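Local coordinates for nucleoside permease NupG (Escherichia coli K-12, PDB 7DLA), which imports a broad range of purine and pyrimidine nucleosides across the inner membrane, driven by the proton motive force, at residues 35-39 with 366-370; 43-49 with 95-100; 218-222 with 356-361; 283-287 with 320-325. The protein carries 1 engineered substitution. One frame throughout, in Å; residues are numbered along the deposited sequence.

Interaction 1 of 4, residues 35-39 with 366-370; sequences FDGAS and GKVVE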
loop_
_atom_site.group_PDB
_atom_site.type_symbol
_atom_site.label_atom_id
_atom_site.label_comp_id
_atom_site.label_asym_id
_atom_site.label_seq_id
_atom_site.Cartn_x
_atom_site.Cartn_y
_atom_site.Cartn_z
ATOM N N PHE A 35 11.382 -0.923 -19.405
ATOM C CA PHE A 35 11.906 -0.048 -18.372
ATOM C C PHE A 35 12.840 -0.893 -17.528
ATOM O O PHE A 35 12.605 -2.091 -17.359
ATOM C CB PHE A 35 10.765 0.468 -17.497
ATOM C CG PHE A 35 10.149 1.739 -17.983
ATOM C CD1 PHE A 35 10.268 2.122 -19.316
ATOM C CD2 PHE A 35 9.419 2.531 -17.123
ATOM C CE1 PHE A 35 9.692 3.294 -19.768
ATOM C CE2 PHE A 35 8.839 3.698 -17.572
ATOM C CZ PHE A 35 8.963 4.073 -18.906
ATOM N N ASP A 36 13.900 -0.282 -17.009
ATOM C CA ASP A 36 14.701 -1.000 -16.014
ATOM C C ASP A 36 14.117 -0.892 -14.601
ATOM O O ASP A 36 13.199 -0.112 -14.316
ATOM C CB ASP A 36 16.130 -0.487 -15.935
ATOM C CG ASP A 36 16.189 1.009 -15.971
ATOM O OD1 ASP A 36 15.214 1.626 -16.491
ATOM O OD2 ASP A 36 17.155 1.551 -15.354
ATOM N N GLY A 37 14.715 -1.671 -13.695
ATOM C CA GLY A 37 14.237 -1.710 -12.320
ATOM C C GLY A 37 14.328 -0.366 -11.625
ATOM O O GLY A 37 13.437 0.001 -10.865
ATOM N N ALA A 38 15.400 0.387 -11.893
ATOM C CA ALA A 38 15.544 1.735 -11.353
ATOM C C ALA A 38 14.333 2.606 -11.668
ATOM O O ALA A 38 13.730 3.196 -10.763
ATOM C CB ALA A 38 16.806 2.378 -11.921
ATOM N N SER A 39 13.992 2.739 -12.953
ATOM C CA SER A 39 12.922 3.654 -13.320
ATOM C C SER A 39 11.602 3.229 -12.677
ATOM O O SER A 39 10.886 4.062 -12.129
ATOM C CB SER A 39 12.810 3.769 -14.848
ATOM O OG SER A 39 13.070 2.561 -15.574
ATOM N N GLY A 366 14.308 -1.048 -6.709
ATOM C CA GLY A 366 14.490 -0.876 -8.133
ATOM C C GLY A 366 15.949 -0.954 -8.525
ATOM O O GLY A 366 16.303 -1.598 -9.520
ATOM N N LYS A 367 16.822 -0.325 -7.727
ATOM C CA LYS A 367 18.243 -0.378 -8.045
ATOM C C LYS A 367 18.823 -1.774 -7.876
ATOM O O LYS A 367 19.741 -2.151 -8.617
ATOM C CB LYS A 367 19.024 0.621 -7.202
ATOM C CG LYS A 367 19.038 2.034 -7.744
ATOM C CD LYS A 367 20.097 2.843 -7.023
ATOM C CE LYS A 367 19.816 4.334 -7.059
ATOM N NZ LYS A 367 20.138 4.926 -8.388
ATOM N N VAL A 368 18.324 -2.545 -6.908
ATOM C CA VAL A 368 18.802 -3.920 -6.728
ATOM C C VAL A 368 18.447 -4.763 -7.938
ATOM O O VAL A 368 19.283 -5.520 -8.467
ATOM C CB VAL A 368 18.229 -4.534 -5.438
ATOM C CG1 VAL A 368 18.438 -6.039 -5.430
ATOM C CG2 VAL A 368 18.909 -3.931 -4.249
ATOM N N VAL A 369 17.192 -4.635 -8.388
ATOM C CA VAL A 369 16.740 -5.299 -9.611
ATOM C C VAL A 369 17.644 -4.924 -10.779
ATOM O O VAL A 369 18.239 -5.793 -11.431
ATOM C CB VAL A 369 15.270 -4.953 -9.907
ATOM C CG1 VAL A 369 14.708 -5.924 -10.899
ATOM C CG2 VAL A 369 14.450 -5.018 -8.657
ATOM N N GLU A 370 17.787 -3.618 -11.036
ATOM C CA GLU A 370 18.601 -3.172 -12.162
ATOM C C GLU A 370 20.000 -3.772 -12.089
ATOM O O GLU A 370 20.508 -4.303 -13.081
ATOM C CB GLU A 370 18.673 -1.644 -12.206
ATOM C CG GLU A 370 19.760 -1.122 -13.153
ATOM C CD GLU A 370 20.463 0.146 -12.680
ATOM O OE1 GLU A 370 20.792 0.259 -11.472
ATOM O OE2 GLU A 370 20.665 1.046 -13.530
#
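The side chains of D36 and E370 run side by side in the same direction, OD2 of D36 4.0 Å from OE2 of E370 and their carboxylate planes turned 51° apart. No bond joins them; these are like charges held close, which would probably raise the proton affinity of one or both. On the D36 side the group is held within its own turn: chi1 of 43° sets CG between the backbone N and the carbonyl carbon, and OD1 accepts S39 OG at 2.5 Å, the hydroxyl arriving from above the carboxylate plane, 46° out of it. With an alanine here, S39 OG would probably be left without this acceptor and free to turn. E370 holds CG anti to its backbone N and bends at chi2, which brings its carboxylate beside D36; its CB rests 3.9 Å from A38 N.

Next to the acids the main chains come together. The contact joins the periplasmic ends of the second and eleventh of twelve transmembrane helices, and in the major facilitator fold these belong to the two different six-helix bundles; closure at this end is consistent with a transporter sealed toward the periplasm. G37 and G366 face each other with CA atoms 4.3 Å apart, and a CB on either would run into the opposing main chain. V369 directs its CB at G37 CA, 4.2 Å away, while the methyl of A38 lies 4.4 Å from E370 CD. Farther out, V369 also packs on W380 of helix 380-402, and F35 and S39 lean on P92 of helix 92-122.

Interaction 2 of 4, residues 43-49 with 95-100; sequences VYSSLGI and MFLVIL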
loop_
_atom_site.group_PDB
_atom_site.type_symbol
_atom_site.label_atom_id
_atom_site.label_comp_id
_atom_site.label_asym_id
_atom_site.label_seq_id
_atom_site.Cartn_x
_atom_site.Cartn_y
_atom_site.Cartn_z
ATOM N N VAL A 43 9.376 5.213 -9.947
ATOM C CA VAL A 43 7.994 5.567 -10.275
ATOM C C VAL A 43 7.073 5.219 -9.107
ATOM O O VAL A 43 6.244 6.037 -8.691
ATOM C CB VAL A 43 7.548 4.915 -11.625
ATOM C CG1 VAL A 43 6.043 4.720 -11.730
ATOM C CG2 VAL A 43 7.964 5.793 -12.792
ATOM N N TYR A 44 7.282 4.063 -8.483
ATOM C CA TYR A 44 6.500 3.678 -7.308
ATOM C C TYR A 44 6.921 4.455 -6.054
ATOM O O TYR A 44 6.157 4.518 -5.086
ATOM C CB TYR A 44 6.681 2.187 -7.061
ATOM C CG TYR A 44 5.791 1.196 -7.808
ATOM C CD1 TYR A 44 4.424 1.390 -8.006
ATOM C CD2 TYR A 44 6.357 0.046 -8.355
ATOM C CE1 TYR A 44 3.642 0.421 -8.729
ATOM C CE2 TYR A 44 5.608 -0.894 -9.073
ATOM C CZ TYR A 44 4.266 -0.716 -9.251
ATOM O OH TYR A 44 3.599 -1.697 -9.942
ATOM N N SER A 45 8.116 5.061 -6.057
ATOM C CA SER A 45 8.516 5.943 -4.965
ATOM C C SER A 45 7.564 7.139 -4.806
ATOM O O SER A 45 7.423 7.702 -3.707
ATOM C CB SER A 45 9.944 6.406 -5.211
ATOM O OG SER A 45 10.001 7.329 -6.287
ATOM N N SER A 46 6.904 7.551 -5.890
ATOM C CA SER A 46 6.106 8.774 -5.849
ATOM C C SER A 46 4.950 8.637 -4.865
ATOM O O SER A 46 4.559 9.614 -4.216
ATOM C CB SER A 46 5.606 9.129 -7.250
ATOM O OG SER A 46 5.226 7.969 -7.962
ATOM N N LEU A 47 4.367 7.439 -4.768
ATOM C CA LEU A 47 3.415 7.161 -3.696
ATOM C C LEU A 47 3.931 7.675 -2.362
ATOM O O LEU A 47 3.227 8.397 -1.655
ATOM C CB LEU A 47 3.132 5.661 -3.632
ATOM C CG LEU A 47 2.559 5.033 -4.907
ATOM C CD1 LEU A 47 3.496 4.018 -5.552
ATOM C CD2 LEU A 47 1.235 4.380 -4.594
ATOM N N GLY A 48 5.177 7.324 -2.020
ATOM C CA GLY A 48 5.779 7.800 -0.784
ATOM C C GLY A 48 5.924 9.306 -0.750
ATOM O O GLY A 48 5.533 9.949 0.221
ATOM N N ILE A 49 6.514 9.892 -1.798
ATOM C CA ILE A 49 6.644 11.357 -1.805
ATOM C C ILE A 49 5.308 12.021 -1.503
ATOM O O ILE A 49 5.224 12.917 -0.661
ATOM C CB ILE A 49 7.230 11.928 -3.116
ATOM C CG1 ILE A 49 8.653 11.436 -3.458
ATOM C CG2 ILE A 49 7.151 13.450 -3.102
ATOM C CD1 ILE A 49 8.766 10.315 -4.446
ATOM N N MET A 95 6.417 8.870 -16.801
ATOM C CA MET A 95 5.680 7.974 -15.925
ATOM C C MET A 95 5.775 8.449 -14.485
ATOM O O MET A 95 4.767 8.517 -13.779
ATOM C CB MET A 95 6.203 6.543 -16.046
ATOM C CG MET A 95 5.243 5.520 -15.458
ATOM S SD MET A 95 3.560 5.698 -16.184
ATOM C CE MET A 95 3.585 4.443 -17.463
ATOM N N PHE A 96 6.984 8.796 -14.029
ATOM C CA PHE A 96 7.154 9.247 -12.653
ATOM C C PHE A 96 6.356 10.518 -12.423
ATOM O O PHE A 96 5.681 10.649 -11.399
ATOM C CB PHE A 96 8.649 9.457 -12.330
ATOM C CG PHE A 96 8.924 10.398 -11.155
ATOM C CD1 PHE A 96 9.003 11.779 -11.328
ATOM C CD2 PHE A 96 9.146 9.879 -9.877
ATOM C CE1 PHE A 96 9.261 12.622 -10.243
ATOM C CE2 PHE A 96 9.406 10.715 -8.791
ATOM C CZ PHE A 96 9.459 12.090 -8.975
ATOM N N LEU A 97 6.382 11.450 -13.380
ATOM C CA LEU A 97 5.735 12.730 -13.123
ATOM C C LEU A 97 4.216 12.561 -13.141
ATOM O O LEU A 97 3.490 13.148 -12.322
ATOM C CB LEU A 97 6.199 13.749 -14.164
ATOM C CG LEU A 97 5.933 15.254 -13.970
ATOM C CD1 LEU A 97 4.454 15.705 -13.882
ATOM C CD2 LEU A 97 6.757 15.770 -12.805
ATOM N N VAL A 98 3.722 11.706 -14.034
ATOM C CA VAL A 98 2.286 11.497 -14.154
ATOM C C VAL A 98 1.762 10.701 -12.961
ATOM O O VAL A 98 0.726 11.046 -12.376
ATOM C CB VAL A 98 1.977 10.857 -15.530
ATOM C CG1 VAL A 98 2.110 9.324 -15.558
ATOM C CG2 VAL A 98 0.605 11.272 -15.975
ATOM N N ILE A 99 2.511 9.684 -12.523
ATOM C CA ILE A 99 2.126 8.918 -11.349
ATOM C C ILE A 99 2.205 9.795 -10.098
ATOM O O ILE A 99 1.371 9.678 -9.189
ATOM C CB ILE A 99 3.020 7.672 -11.198
ATOM C CG1 ILE A 99 2.831 6.674 -12.333
ATOM C CG2 ILE A 99 2.652 6.940 -9.911
ATOM C CD1 ILE A 99 1.468 6.115 -12.398
ATOM N N LEU A 100 3.213 10.671 -10.020
ATOM C CA LEU A 100 3.385 11.530 -8.857
ATOM C C LEU A 100 2.179 12.436 -8.673
ATOM O O LEU A 100 1.658 12.566 -7.557
ATOM C CB LEU A 100 4.658 12.363 -9.004
ATOM C CG LEU A 100 4.848 13.340 -7.855
ATOM C CD1 LEU A 100 5.213 12.554 -6.603
ATOM C CD2 LEU A 100 5.855 14.422 -8.177
#
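V43 puts both of its methyl groups against helix 95-100. With CG1 anti to the backbone N (chi1 155°), that branch meets I99 CG1 at 3.8 Å, the two side chains roughly perpendicular. CG2 lies on the main chain of the partner, 3.4 Å from F96 N, and also touches the CB atoms of M95 and F96. One turn on, S46 presents its CB to L100 CD1 at 3.5 Å, and its OG lies beside the CG2 branch of I99. L100 CD1 then bridges to I49, whose CB it approaches to 4.1 Å. The F96 ring lies alongside this row: S45 OG and V43 CA are at its edge, near its plane, whereas I49 CD1 comes to CE2 obliquely at 4.4 Å.

No hydrogen bond crosses the interface, so apolar packing carries it. S45 OG turns back into its own helix and bonds to A42 O; S46 OG probably points back toward V43 O, though the modelled spacing is doubtfully short. Helix 43-49 is kinked at S46 and L47, whose N atoms miss the regular α-helical bond four residues back. Its axis passes 8.3 Å from that of 95-100, with N-to-C directions 31° apart, a near-parallel pairing of the second and fourth transmembrane helices.

Around this pair, helix 25-32 lies against V43 and M95 through M29 and against I99 through L25, with Y44 OH bonded to G26 N and L22 O; on another flank, helix 68-86 meets V98 through M85 and A86.

Interaction 3 of 4, residues 218-222 with 356-361; sequences MLLGA and FGCILG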
loop_
_atom_site.group_PDB
_atom_site.type_symbol
_atom_site.label_atom_id
_atom_site.label_comp_id
_atom_site.label_asym_id
_atom_site.label_seq_id
_atom_site.Cartn_x
_atom_site.Cartn_y
_atom_site.Cartn_z
ATOM N N MET A 218 11.330 2.814 9.668
ATOM C CA MET A 218 11.626 3.168 8.291
ATOM C C MET A 218 12.333 2.028 7.574
ATOM O O MET A 218 11.985 1.675 6.444
ATOM C CB MET A 218 12.504 4.400 8.251
ATOM C CG MET A 218 12.848 4.755 6.849
ATOM S SD MET A 218 13.729 6.282 6.916
ATOM C CE MET A 218 15.373 5.586 7.153
ATOM N N LEU A 219 13.343 1.450 8.223
ATOM C CA LEU A 219 14.150 0.427 7.577
ATOM C C LEU A 219 13.307 -0.787 7.266
ATOM O O LEU A 219 13.445 -1.382 6.189
ATOM C CB LEU A 219 15.321 0.049 8.468
ATOM C CG LEU A 219 16.453 1.061 8.432
ATOM C CD1 LEU A 219 17.694 0.389 8.953
ATOM C CD2 LEU A 219 16.625 1.613 7.011
ATOM N N LEU A 220 12.410 -1.155 8.193
ATOM C CA LEU A 220 11.494 -2.273 7.981
ATOM C C LEU A 220 10.437 -1.940 6.929
ATOM O O LEU A 220 10.106 -2.789 6.095
ATOM C CB LEU A 220 10.826 -2.656 9.304
ATOM C CG LEU A 220 9.764 -3.770 9.402
ATOM C CD1 LEU A 220 8.435 -3.426 8.757
ATOM C CD2 LEU A 220 10.283 -5.047 8.810
ATOM N N GLY A 221 9.865 -0.730 6.985
ATOM C CA GLY A 221 8.844 -0.343 6.033
ATOM C C GLY A 221 9.369 -0.284 4.613
ATOM O O GLY A 221 8.611 -0.447 3.656
ATOM N N ALA A 222 10.670 -0.061 4.446
ATOM C CA ALA A 222 11.181 -0.009 3.087
ATOM C C ALA A 222 10.849 -1.283 2.320
ATOM O O ALA A 222 10.532 -1.223 1.132
ATOM C CB ALA A 222 12.678 0.265 3.081
ATOM N N PHE A 356 8.418 7.511 4.058
ATOM C CA PHE A 356 9.874 7.441 3.951
ATOM C C PHE A 356 10.343 6.011 3.721
ATOM O O PHE A 356 11.225 5.761 2.891
ATOM C CB PHE A 356 10.488 8.012 5.219
ATOM C CG PHE A 356 10.131 9.439 5.443
ATOM C CD1 PHE A 356 10.504 10.407 4.523
ATOM C CD2 PHE A 356 9.337 9.806 6.535
ATOM C CE1 PHE A 356 10.148 11.730 4.717
ATOM C CE2 PHE A 356 8.965 11.129 6.740
ATOM C CZ PHE A 356 9.370 12.095 5.827
ATOM N N GLY A 357 9.789 5.064 4.480
ATOM C CA GLY A 357 9.991 3.669 4.146
ATOM C C GLY A 357 9.723 3.404 2.681
ATOM O O GLY A 357 10.502 2.722 2.016
ATOM N N CYS A 358 8.643 3.991 2.141
ATOM C CA CYS A 358 8.294 3.752 0.745
ATOM C C CYS A 358 9.334 4.340 -0.185
ATOM O O CYS A 358 9.826 3.656 -1.080
ATOM C CB CYS A 358 6.917 4.330 0.412
ATOM S SG CYS A 358 6.142 3.832 -1.207
ATOM N N ILE A 359 9.642 5.625 -0.032
ATOM C CA ILE A 359 10.605 6.237 -0.939
ATOM C C ILE A 359 11.909 5.462 -0.927
ATOM O O ILE A 359 12.438 5.073 -1.982
ATOM C CB ILE A 359 10.818 7.714 -0.588
ATOM C CG1 ILE A 359 9.474 8.378 -0.319
ATOM C CG2 ILE A 359 11.552 8.399 -1.688
ATOM C CD1 ILE A 359 9.563 9.687 0.402
ATOM N N LEU A 360 12.428 5.189 0.268
ATOM C CA LEU A 360 13.720 4.527 0.357
ATOM C C LEU A 360 13.651 3.126 -0.250
ATOM O O LEU A 360 14.474 2.768 -1.109
ATOM C CB LEU A 360 14.191 4.507 1.808
ATOM C CG LEU A 360 15.115 3.379 2.252
ATOM C CD1 LEU A 360 16.490 3.566 1.661
ATOM C CD2 LEU A 360 15.209 3.380 3.782
ATOM N N GLY A 361 12.645 2.337 0.142
ATOM C CA GLY A 361 12.495 1.005 -0.424
ATOM C C GLY A 361 12.306 1.009 -1.931
ATOM O O GLY A 361 12.977 0.272 -2.656
#
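M218 meets helix 356-361 where G357 and G361 form a GxxxG motif, whose glycines allow a close approach between the seventh and eleventh transmembrane helices of this major facilitator fold; the axes of segments 218-222 and 356-361 pass 7.3 Å apart, crossing at -57°. The methionine runs extended to its sulfur, chi1 and chi2 both anti, and bends only at chi3 (88°). This brings SD to 4.0 Å from F356 CB, while CE turns to L360 CD2. Behind the sulfur, CG lies beside G357 N, and M218 O comes to 3.6 Å from G357 CA. Cut back to an alanine, this position would probably leave a gap between F356 and L360 and deprive the L360 methyl of part of its cover.

L219 starts from a CB directed away from the partner helix but swings CD2 round to 3.9 Å from L360 CD2; its carbonyl O accepts from Y390 OH and its side chain touches L394, so helix 380-402 backs this part. At G221 the main chain passes G357 CA with 4.0 Å between its carbonyl C and that CA, and a CB on G357 would press on G221 and A222.

A222 completes the row. Its methyl sits among G357 O, G361 CA and L360 CG, and its CA donates a C-H...O contact to G357 O at 3.0 Å. The return contact closes the pair: G361 CA lies 3.4 Å from A222 O, with an angle of 157° at the hydrogen.

Interaction 4 of 4, residues 283-287 with 320-325; sequences VMMIS and CAFAFF. Engineered in segment 320-325: A323 (natural residue Asp).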
loop_
_atom_site.group_PDB
_atom_site.type_symbol
_atom_site.label_atom_id
_atom_site.label_comp_id
_atom_site.label_asym_id
_atom_site.label_seq_id
_atom_site.Cartn_x
_atom_site.Cartn_y
_atom_site.Cartn_z
ATOM N N VAL A 283 4.307 -9.907 18.484
ATOM C CA VAL A 283 3.590 -9.868 17.213
ATOM C C VAL A 283 4.437 -9.174 16.145
ATOM O O VAL A 283 4.530 -9.647 14.998
ATOM C CB VAL A 283 2.207 -9.227 17.404
ATOM C CG1 VAL A 283 1.750 -8.556 16.137
ATOM C CG2 VAL A 283 1.212 -10.307 17.835
ATOM N N MET A 284 5.114 -8.083 16.523
ATOM C CA MET A 284 6.055 -7.430 15.611
ATOM C C MET A 284 7.178 -8.378 15.174
ATOM O O MET A 284 7.638 -8.335 14.019
ATOM C CB MET A 284 6.629 -6.173 16.272
ATOM C CG MET A 284 5.986 -4.846 15.816
ATOM S SD MET A 284 6.813 -3.364 16.484
ATOM C CE MET A 284 6.840 -3.799 18.228
ATOM N N MET A 285 7.625 -9.249 16.075
ATOM C CA MET A 285 8.632 -10.228 15.695
ATOM C C MET A 285 8.074 -11.229 14.697
ATOM O O MET A 285 8.792 -11.660 13.789
ATOM C CB MET A 285 9.152 -10.963 16.924
ATOM C CG MET A 285 10.412 -11.816 16.700
ATOM S SD MET A 285 11.939 -10.854 16.458
ATOM C CE MET A 285 12.890 -11.949 15.408
ATOM N N ILE A 286 6.811 -11.638 14.864
ATOM C CA ILE A 286 6.209 -12.572 13.910
ATOM C C ILE A 286 6.174 -11.931 12.529
ATOM O O ILE A 286 6.377 -12.589 11.499
ATOM C CB ILE A 286 4.795 -12.994 14.355
ATOM C CG1 ILE A 286 4.790 -13.536 15.773
ATOM C CG2 ILE A 286 4.357 -14.171 13.554
ATOM C CD1 ILE A 286 3.402 -13.757 16.342
ATOM N N SER A 287 5.940 -10.626 12.491
ATOM C CA SER A 287 5.983 -9.928 11.213
ATOM C C SER A 287 7.379 -9.989 10.604
ATOM O O SER A 287 7.557 -10.352 9.431
ATOM C CB SER A 287 5.532 -8.481 11.398
ATOM O OG SER A 287 6.210 -7.624 10.504
ATOM N N CYS A 320 0.109 -12.006 7.264
ATOM C CA CYS A 320 0.721 -11.744 8.553
ATOM C C CYS A 320 1.864 -10.742 8.417
ATOM O O CYS A 320 1.842 -9.675 9.034
ATOM C CB CYS A 320 1.190 -13.067 9.149
ATOM S SG CYS A 320 2.508 -12.887 10.270
ATOM N N ALA A 321 2.852 -11.045 7.560
ATOM C CA ALA A 321 4.011 -10.161 7.414
ATOM C C ALA A 321 3.626 -8.688 7.262
ATOM O O ALA A 321 4.229 -7.817 7.893
ATOM C CB ALA A 321 4.854 -10.605 6.221
ATOM N N PHE A 322 2.615 -8.388 6.441
ATOM C CA PHE A 322 2.244 -7.007 6.119
ATOM C C PHE A 322 1.318 -6.383 7.163
ATOM O O PHE A 322 1.465 -5.198 7.487
ATOM C CB PHE A 322 1.618 -6.943 4.704
ATOM C CG PHE A 322 1.348 -5.530 4.199
ATOM C CD1 PHE A 322 0.319 -4.752 4.719
ATOM C CD2 PHE A 322 2.196 -4.944 3.279
ATOM C CE1 PHE A 322 0.098 -3.437 4.274
ATOM C CE2 PHE A 322 1.983 -3.634 2.840
ATOM C CZ PHE A 322 0.934 -2.881 3.340
ATOM N N ALA A 323 0.374 -7.144 7.711
ATOM C CA ALA A 323 -0.566 -6.553 8.653
ATOM C C ALA A 323 0.054 -6.397 10.044
ATOM O O ALA A 323 -0.105 -5.342 10.694
ATOM C CB ALA A 323 -1.830 -7.410 8.715
ATOM N N PHE A 324 0.763 -7.431 10.500
ATOM C CA PHE A 324 1.147 -7.499 11.897
ATOM C C PHE A 324 2.036 -6.326 12.276
ATOM O O PHE A 324 1.799 -5.661 13.290
ATOM C CB PHE A 324 1.836 -8.828 12.205
ATOM C CG PHE A 324 0.891 -9.975 12.319
ATOM C CD1 PHE A 324 -0.308 -9.972 11.621
ATOM C CD2 PHE A 324 1.143 -11.014 13.199
ATOM C CE1 PHE A 324 -1.225 -11.006 11.755
ATOM C CE2 PHE A 324 0.234 -12.060 13.337
ATOM C CZ PHE A 324 -0.951 -12.053 12.604
ATOM N N PHE A 325 3.064 -6.042 11.478
ATOM C CA PHE A 325 3.984 -5.001 11.915
ATOM C C PHE A 325 3.266 -3.669 12.046
ATOM O O PHE A 325 3.504 -2.921 12.992
ATOM C CB PHE A 325 5.177 -4.839 10.971
ATOM C CG PHE A 325 6.237 -3.887 11.516
ATOM C CD1 PHE A 325 7.113 -4.296 12.526
ATOM C CD2 PHE A 325 6.291 -2.562 11.100
ATOM C CE1 PHE A 325 8.061 -3.419 13.052
ATOM C CE2 PHE A 325 7.244 -1.685 11.627
ATOM C CZ PHE A 325 8.125 -2.115 12.599
#
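S287 and A321 bring the two helices nearest, with CA atoms 4.3 Å apart, where segments 283-287 and 320-325 run nearly antiparallel, 148° between their N-to-C directions and 7.9 Å between their axes. The serine side chain fits into the partner helix. Its OG gives a weak hydrogen bond to A321 O at 3.3 Å and lies against F325 CB, while its own CB touches the CB of F324. It is the one hydrogen bond between the two segments.

Two phenylalanines frame the serine. F325 extends with CG anti to its backbone N (chi1 -172°), which carries the ring beside M284: CG of the methionine is 3.5 Å from F325 CD1, and SD stands 4.4 Å from the ring centroid, 43° off the ring normal, an oblique approach. F324 goes the other way, its CG beside the backbone N, and V283 CG1 meets its CD2 at 3.9 Å. C320 SG lies over one face of the F324 ring, displaced toward its rim, and also meets I286 CG2 at 4.0 Å. The engineered A323, aspartate in the natural protein, packs on I268 of helix 253-299 and makes no contact with 283-287.

Farther out, F274 and I271 pack on F324, while F216, S217 and L220 of helix 208-222 line F325. The whole is a helical hairpin of the ninth and tenth transmembrane helices, consecutive in the chain, with a Met-aromatic contact between M284 and F325.

The four contacts form a chain across the protein. Interactions 1 and 2 share helix 37-64, their centres 14 Å apart, and F35 CE2 packs on M95 CB at 4.2 Å. Interaction 2 passes to interaction 3 across the helix 37-64 and 342-371 interface, where I49 N lies 3.6 Å from I359 CG1. Interaction 3 touches interaction 4 through L220 and F325. By nearest atoms interactions 1 and 4 are the farthest apart, about 16 Å, though the centres of 1 and 4 and of 2 and 4 are both 27 Å apart. Helix 342-371 meets the second transmembrane helix at its periplasmic end (interaction 1) and the seventh near its middle (interaction 3).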